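Local coordinates for NUDIX hydrolase (Alicyclobacillus acidocaldarius subsp. acidocaldarius, PDB 3QSJ), which probably hydrolyses phosphorus-containing anhydride bonds and binds a calcium ion, at residues L27-A32 with D175-T180; G40-P45 with L194-P199. One frame throughout, in Å; residues are numbered along the deposited sequence. Where two conformers were deposited one is given.

Overall arrangement
From the N terminus, strand 24-31 supplies the first half of interaction 1, and the next strand, 42-48, supplies the first half of interaction 2. The chain then runs through the calcium-binding helix 72-87 and further strands before 175-180 returns to 27-32, closing interaction 1 over 142 intervening residues. After helix 182-190, segment 194-199 reaches 40-45 and closes interaction 2 over 148. The segments alternate along the chain, so the two closures cross rather than nest. Strands 24-31 and 42-48 are neighbours in one mixed sheet, and the contact centres lie about 10 Å apart. Interaction 1 adds strand 174-181 to that sheet; interaction 2 ties in the lead-in to helix 198-209.

Interaction 1: L27-A32 with D175-T180; sequences LVVRRA and DAALWT
L27 lays its CD2 methyl over one face of the W179 indole: CD2 lies 3.4 Å from the centroid of the five-membered ring and only 4° off its normal, a clear CH-pi contact. At the other end of the paired strands, R30 and D175 form a salt bridge. NE of R30 gives its hydrogen to OD1 of D175 at 3.0 Å, in the guanidinium plane and on the syn lone pair. The bond is nearly straight, 166° at the hydrogen, although the two planar groups are turned 65° apart. A bend at chi3 of R30 brings NE to the carboxylate, whose OD2 accepts from a water that also donates to the carbonyl O of R31. Between these ends, V28 and L178 run alongside each other on the same face of the sheet, with CG2 of V28 3.6 Å from CD1 of L178; in the conformer described, that CG2 also approaches CG2 of T180. Two nearly straight backbone bonds make V28 and L178 an antiparallel hydrogen-bonded pair. V28 and T180 pack on M185 of helix 182-190, whereas L27 and V29 face helix 72-87, where V29 touches the calcium ligand E86; strand 7-18 meets L27 and W179 through V15.

Interaction 2: G40-P45 with L194-P199; sequences GFVAFP and LPAVRP
F41 and P195 make the main apolar contact. CB of P195 stands over the centre of one face of the F41 ring, 3.7 Å from its centroid and 13° off the normal, which meets the geometry of a CH-pi interaction. CG1 of V197 approaches the same ring obliquely, 3.9 Å from CE1 of F41, its side chain roughly perpendicular to that of F41. Replacing the F41 ring with the methyl of an alanine is likely to leave P195 CB and V197 CG1 without their shared aromatic partner and open a gap between them. V42 adds two aliphatic contacts, one from each methyl: CG1 comes 4.0 Å from CD1 of L194, while CG2 sits 3.9 Å from CB of A196. In the conformer described, CG1 lies anti to the carbonyl carbon (chi1 -67°), which sends the two branches to different partners.

Polar contacts run through the backbone. N of V42 donates to O of P195 at 2.9 Å, with 167° at the hydrogen, and CA of F41 adds a longer C-H...O approach to that oxygen. N of V197, the N-cap residue of helix 198-209, donates to a water. The chemistry therefore rests on a single direct backbone bond, which sets the local alignment of the two segments, while proline, aromatic and aliphatic packing does the rest in joining the start of strand 42-48 to the approach to that helix.

Interaction 1: L27-A32 with D175-T180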
loop_
_atom_site.group_PDB
_atom_site.type_symbol
_atom_site.label_atom_id
_atom_site.label_comp_id
_atom_site.label_asym_id
_atom_site.label_seq_id
_atom_site.Cartn_x
_atom_site.Cartn_y
_atom_site.Cartn_z
ATOM N N LEU A 27 -1.634 -6.113 6.239
ATOM C CA LEU A 27 -2.908 -6.052 5.565
ATOM C C LEU A 27 -2.712 -6.590 4.153
ATOM O O LEU A 27 -1.868 -6.092 3.365
ATOM C CB LEU A 27 -3.420 -4.602 5.480
ATOM C CG LEU A 27 -4.087 -4.046 6.719
ATOM C CD1 LEU A 27 -4.430 -2.582 6.493
ATOM C CD2 LEU A 27 -5.409 -4.825 7.020
ATOM N N VAL A 28 -3.493 -7.573 3.818
ATOM C CA VAL A 28 -3.426 -8.086 2.457
ATOM C C VAL A 28 -4.812 -8.058 1.905
ATOM O O VAL A 28 -5.794 -8.021 2.665
ATOM C CB VAL A 28 -2.790 -9.499 2.353
ATOM C CG1 VAL A 28 -1.293 -9.460 2.675
ATOM C CG2 VAL A 28 -3.521 -10.515 3.236
ATOM N N VAL A 29 -4.902 -8.112 0.579
ATOM C CA VAL A 29 -6.195 -8.173 -0.117
ATOM C C VAL A 29 -6.158 -9.287 -1.164
ATOM O O VAL A 29 -5.075 -9.693 -1.589
ATOM C CB VAL A 29 -6.547 -6.825 -0.766
ATOM C CG1 VAL A 29 -6.634 -5.713 0.323
ATOM C CG2 VAL A 29 -5.539 -6.451 -1.867
ATOM N N ARG A 30 -7.332 -9.789 -1.589
ATOM C CA ARG A 30 -7.323 -10.763 -2.681
ATOM C C ARG A 30 -8.212 -10.260 -3.806
ATOM O O ARG A 30 -9.346 -9.880 -3.560
ATOM C CB ARG A 30 -7.808 -12.144 -2.197
ATOM C CG ARG A 30 -7.856 -13.131 -3.393
ATOM C CD ARG A 30 -8.183 -14.540 -2.959
ATOM N NE ARG A 30 -9.497 -14.638 -2.327
ATOM C CZ ARG A 30 -9.937 -15.767 -1.794
ATOM N NH1 ARG A 30 -9.213 -16.874 -1.882
ATOM N NH2 ARG A 30 -11.108 -15.803 -1.177
ATOM N N ARG A 31 -7.689 -10.247 -5.024
ATOM C CA ARG A 31 -8.456 -9.890 -6.246
ATOM C C ARG A 31 -9.559 -10.894 -6.494
ATOM O O ARG A 31 -9.333 -12.103 -6.426
ATOM C CB ARG A 31 -7.529 -9.826 -7.467
ATOM C CG ARG A 31 -6.485 -8.753 -7.298
ATOM C CD ARG A 31 -5.415 -8.853 -8.357
ATOM N NE ARG A 31 -5.935 -8.389 -9.631
ATOM C CZ ARG A 31 -5.975 -7.114 -10.001
ATOM N NH1 ARG A 31 -5.557 -6.162 -9.175
ATOM N NH2 ARG A 31 -6.460 -6.778 -11.183
ATOM N N ALA A 32 -10.774 -10.406 -6.749
ATOM C CA ALA A 32 -11.924 -11.282 -7.017
ATOM C C ALA A 32 -11.675 -12.174 -8.273
ATOM O O ALA A 32 -10.969 -11.770 -9.199
ATOM C CB ALA A 32 -13.169 -10.433 -7.245
ATOM N N ASP A 175 -12.178 -9.546 -3.174
ATOM C CA ASP A 175 -13.205 -10.311 -2.476
ATOM C C ASP A 175 -12.861 -10.543 -1.015
ATOM O O ASP A 175 -13.608 -11.221 -0.309
ATOM C CB ASP A 175 -13.547 -11.586 -3.213
ATOM C CG ASP A 175 -12.404 -12.583 -3.335
ATOM O OD1 ASP A 175 -11.336 -12.359 -2.693
ATOM O OD2 ASP A 175 -12.599 -13.622 -4.005
ATOM N N ALA A 176 -11.670 -10.106 -0.607
ATOM C CA ALA A 176 -11.266 -10.297 0.788
ATOM C C ALA A 176 -10.190 -9.302 1.151
ATOM O O ALA A 176 -9.501 -8.785 0.275
ATOM C CB ALA A 176 -10.741 -11.707 0.977
ATOM N N ALA A 177 -10.107 -8.995 2.443
ATOM C CA ALA A 177 -9.086 -8.088 2.976
ATOM C C ALA A 177 -9.003 -8.388 4.435
ATOM O O ALA A 177 -10.043 -8.499 5.103
ATOM C CB ALA A 177 -9.490 -6.648 2.770
ATOM N N LEU A 178 -7.776 -8.606 4.937
ATOM C CA LEU A 178 -7.611 -8.944 6.329
ATOM C C LEU A 178 -6.220 -8.689 6.865
ATOM O O LEU A 178 -5.279 -8.504 6.087
ATOM C CB LEU A 178 -8.059 -10.386 6.643
ATOM C CG LEU A 178 -7.301 -11.645 6.119
ATOM C CD1 LEU A 178 -6.529 -11.456 4.896
ATOM C CD2 LEU A 178 -6.611 -12.422 7.204
ATOM N N TRP A 179 -6.128 -8.672 8.204
ATOM C CA TRP A 179 -4.838 -8.597 8.884
ATOM C C TRP A 179 -4.357 -10.045 9.032
ATOM O O TRP A 179 -4.972 -10.862 9.761
ATOM C CB TRP A 179 -5.008 -7.992 10.286
ATOM C CG TRP A 179 -5.096 -6.504 10.278
ATOM C CD1 TRP A 179 -6.207 -5.727 10.477
ATOM C CD2 TRP A 179 -3.990 -5.610 10.180
ATOM N NE1 TRP A 179 -5.842 -4.397 10.588
ATOM C CE2 TRP A 179 -4.484 -4.298 10.395
ATOM C CE3 TRP A 179 -2.606 -5.795 9.968
ATOM C CZ2 TRP A 179 -3.647 -3.175 10.382
ATOM C CZ3 TRP A 179 -1.787 -4.675 9.979
ATOM C CH2 TRP A 179 -2.329 -3.383 10.092
ATOM N N THR A 180 -3.234 -10.364 8.407
ATOM C CA THR A 180 -2.750 -11.731 8.540
ATOM C C THR A 180 -1.322 -11.800 9.060
ATOM O O THR A 180 -0.503 -10.965 8.674
ATOM C CB THR A 180 -2.843 -12.485 7.165
ATOM O OG1 THR A 180 -2.429 -13.842 7.348
ATOM C CG2 THR A 180 -1.981 -11.840 6.085
HETATM O O HOH W 1 -12.840 -14.256 -0.285
HETATM O O HOH W 2 -10.515 -14.483 -5.337
#

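Interaction 2: G40-P45 with L194-P199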
loop_
_atom_site.group_PDB
_atom_site.type_symbol
_atom_site.label_atom_id
_atom_site.label_comp_id
_atom_site.label_asym_id
_atom_site.label_seq_id
_atom_site.Cartn_x
_atom_site.Cartn_y
_atom_site.Cartn_z
ATOM N N GLY A 40 -7.802 -13.797 -8.257
ATOM C CA GLY A 40 -7.458 -14.677 -7.140
ATOM C C GLY A 40 -6.102 -14.400 -6.534
ATOM O O GLY A 40 -5.730 -15.059 -5.570
ATOM N N PHE A 41 -5.340 -13.509 -7.117
ATOM C CA PHE A 41 -4.001 -13.203 -6.561
ATOM C C PHE A 41 -4.109 -12.447 -5.219
ATOM O O PHE A 41 -5.003 -11.579 -5.066
ATOM C CB PHE A 41 -3.161 -12.349 -7.525
ATOM C CG PHE A 41 -2.359 -13.128 -8.543
ATOM C CD1 PHE A 41 -0.978 -12.997 -8.609
ATOM C CD2 PHE A 41 -2.982 -14.031 -9.406
ATOM C CE1 PHE A 41 -0.233 -13.710 -9.564
ATOM C CE2 PHE A 41 -2.235 -14.755 -10.357
ATOM C CZ PHE A 41 -0.864 -14.602 -10.414
ATOM N N VAL A 42 -3.226 -12.769 -4.281
ATOM C CA VAL A 42 -3.156 -12.025 -3.029
ATOM C C VAL A 42 -2.085 -10.961 -3.253
ATOM O O VAL A 42 -1.143 -11.174 -4.032
ATOM C CB VAL A 42 -2.881 -12.906 -1.780
ATOM C CG1 VAL A 42 -4.071 -13.849 -1.501
ATOM C CG2 VAL A 42 -1.570 -13.703 -1.913
ATOM N N ALA A 43 -2.252 -9.795 -2.614
ATOM C CA ALA A 43 -1.317 -8.700 -2.724
ATOM C C ALA A 43 -1.533 -7.693 -1.596
ATOM O O ALA A 43 -2.371 -7.854 -0.709
ATOM C CB ALA A 43 -1.512 -7.998 -4.083
ATOM N N PHE A 44 -0.764 -6.639 -1.666
ATOM C CA PHE A 44 -0.967 -5.550 -0.736
ATOM C C PHE A 44 -1.734 -4.469 -1.517
ATOM O O PHE A 44 -1.704 -4.449 -2.750
ATOM C CB PHE A 44 0.383 -4.976 -0.267
ATOM C CG PHE A 44 1.320 -6.034 0.289
ATOM C CD1 PHE A 44 0.990 -6.746 1.447
ATOM C CD2 PHE A 44 2.516 -6.337 -0.362
ATOM C CE1 PHE A 44 1.824 -7.765 1.916
ATOM C CE2 PHE A 44 3.346 -7.357 0.106
ATOM C CZ PHE A 44 2.993 -8.074 1.228
ATOM N N PRO A 45 -2.379 -3.523 -0.827
ATOM C CA PRO A 45 -3.076 -2.442 -1.540
ATOM C C PRO A 45 -2.111 -1.639 -2.388
ATOM O O PRO A 45 -0.951 -1.442 -1.993
ATOM C CB PRO A 45 -3.653 -1.569 -0.383
ATOM C CG PRO A 45 -3.813 -2.543 0.765
ATOM C CD PRO A 45 -2.537 -3.405 0.644
ATOM N N LEU A 194 -2.552 -20.194 -2.763
ATOM C CA LEU A 194 -2.881 -18.836 -3.271
ATOM C C LEU A 194 -1.770 -18.262 -4.179
ATOM O O LEU A 194 -0.589 -18.370 -3.841
ATOM C CB LEU A 194 -3.147 -17.856 -2.113
ATOM C CG LEU A 194 -4.256 -18.218 -1.120
ATOM C CD1 LEU A 194 -4.038 -17.536 0.168
ATOM C CD2 LEU A 194 -5.655 -17.899 -1.683
ATOM N N PRO A 195 -2.115 -17.617 -5.308
ATOM C CA PRO A 195 -1.063 -17.068 -6.164
ATOM C C PRO A 195 -0.641 -15.678 -5.693
ATOM O O PRO A 195 -1.455 -14.916 -5.153
ATOM C CB PRO A 195 -1.716 -17.000 -7.545
ATOM C CG PRO A 195 -3.181 -17.211 -7.314
ATOM C CD PRO A 195 -3.455 -17.428 -5.902
ATOM N N ALA A 196 0.638 -15.338 -5.923
ATOM C CA ALA A 196 1.156 -13.995 -5.602
ATOM C C ALA A 196 2.336 -13.662 -6.533
ATOM O O ALA A 196 3.041 -14.574 -6.945
ATOM C CB ALA A 196 1.578 -13.899 -4.126
ATOM N N VAL A 197 2.559 -12.383 -6.841
ATOM C CA VAL A 197 3.716 -11.971 -7.652
ATOM C C VAL A 197 4.994 -12.049 -6.807
ATOM O O VAL A 197 4.907 -11.997 -5.586
ATOM C CB VAL A 197 3.511 -10.618 -8.382
ATOM C CG1 VAL A 197 2.274 -10.675 -9.267
ATOM C CG2 VAL A 197 3.412 -9.445 -7.389
ATOM N N ARG A 198 6.157 -12.248 -7.443
ATOM C CA ARG A 198 7.441 -12.366 -6.732
ATOM C C ARG A 198 7.718 -11.285 -5.672
ATOM O O ARG A 198 8.064 -11.648 -4.545
ATOM C CB ARG A 198 8.601 -12.566 -7.716
ATOM C CG ARG A 198 8.576 -13.977 -8.355
ATOM C CD ARG A 198 9.875 -14.272 -9.073
ATOM N NE ARG A 198 10.062 -13.360 -10.201
ATOM C CZ ARG A 198 11.214 -12.783 -10.525
ATOM N NH1 ARG A 198 11.279 -11.959 -11.560
ATOM N NH2 ARG A 198 12.309 -13.025 -9.813
ATOM N N PRO A 199 7.505 -9.970 -5.960
ATOM C CA PRO A 199 7.726 -8.945 -4.927
ATOM C C PRO A 199 6.903 -9.149 -3.653
ATOM O O PRO A 199 7.409 -8.925 -2.535
ATOM C CB PRO A 199 7.305 -7.659 -5.653
ATOM C CG PRO A 199 7.548 -7.928 -7.066
ATOM C CD PRO A 199 7.131 -9.343 -7.251
HETATM O O HOH W 3 0.822 -10.381 -5.425
#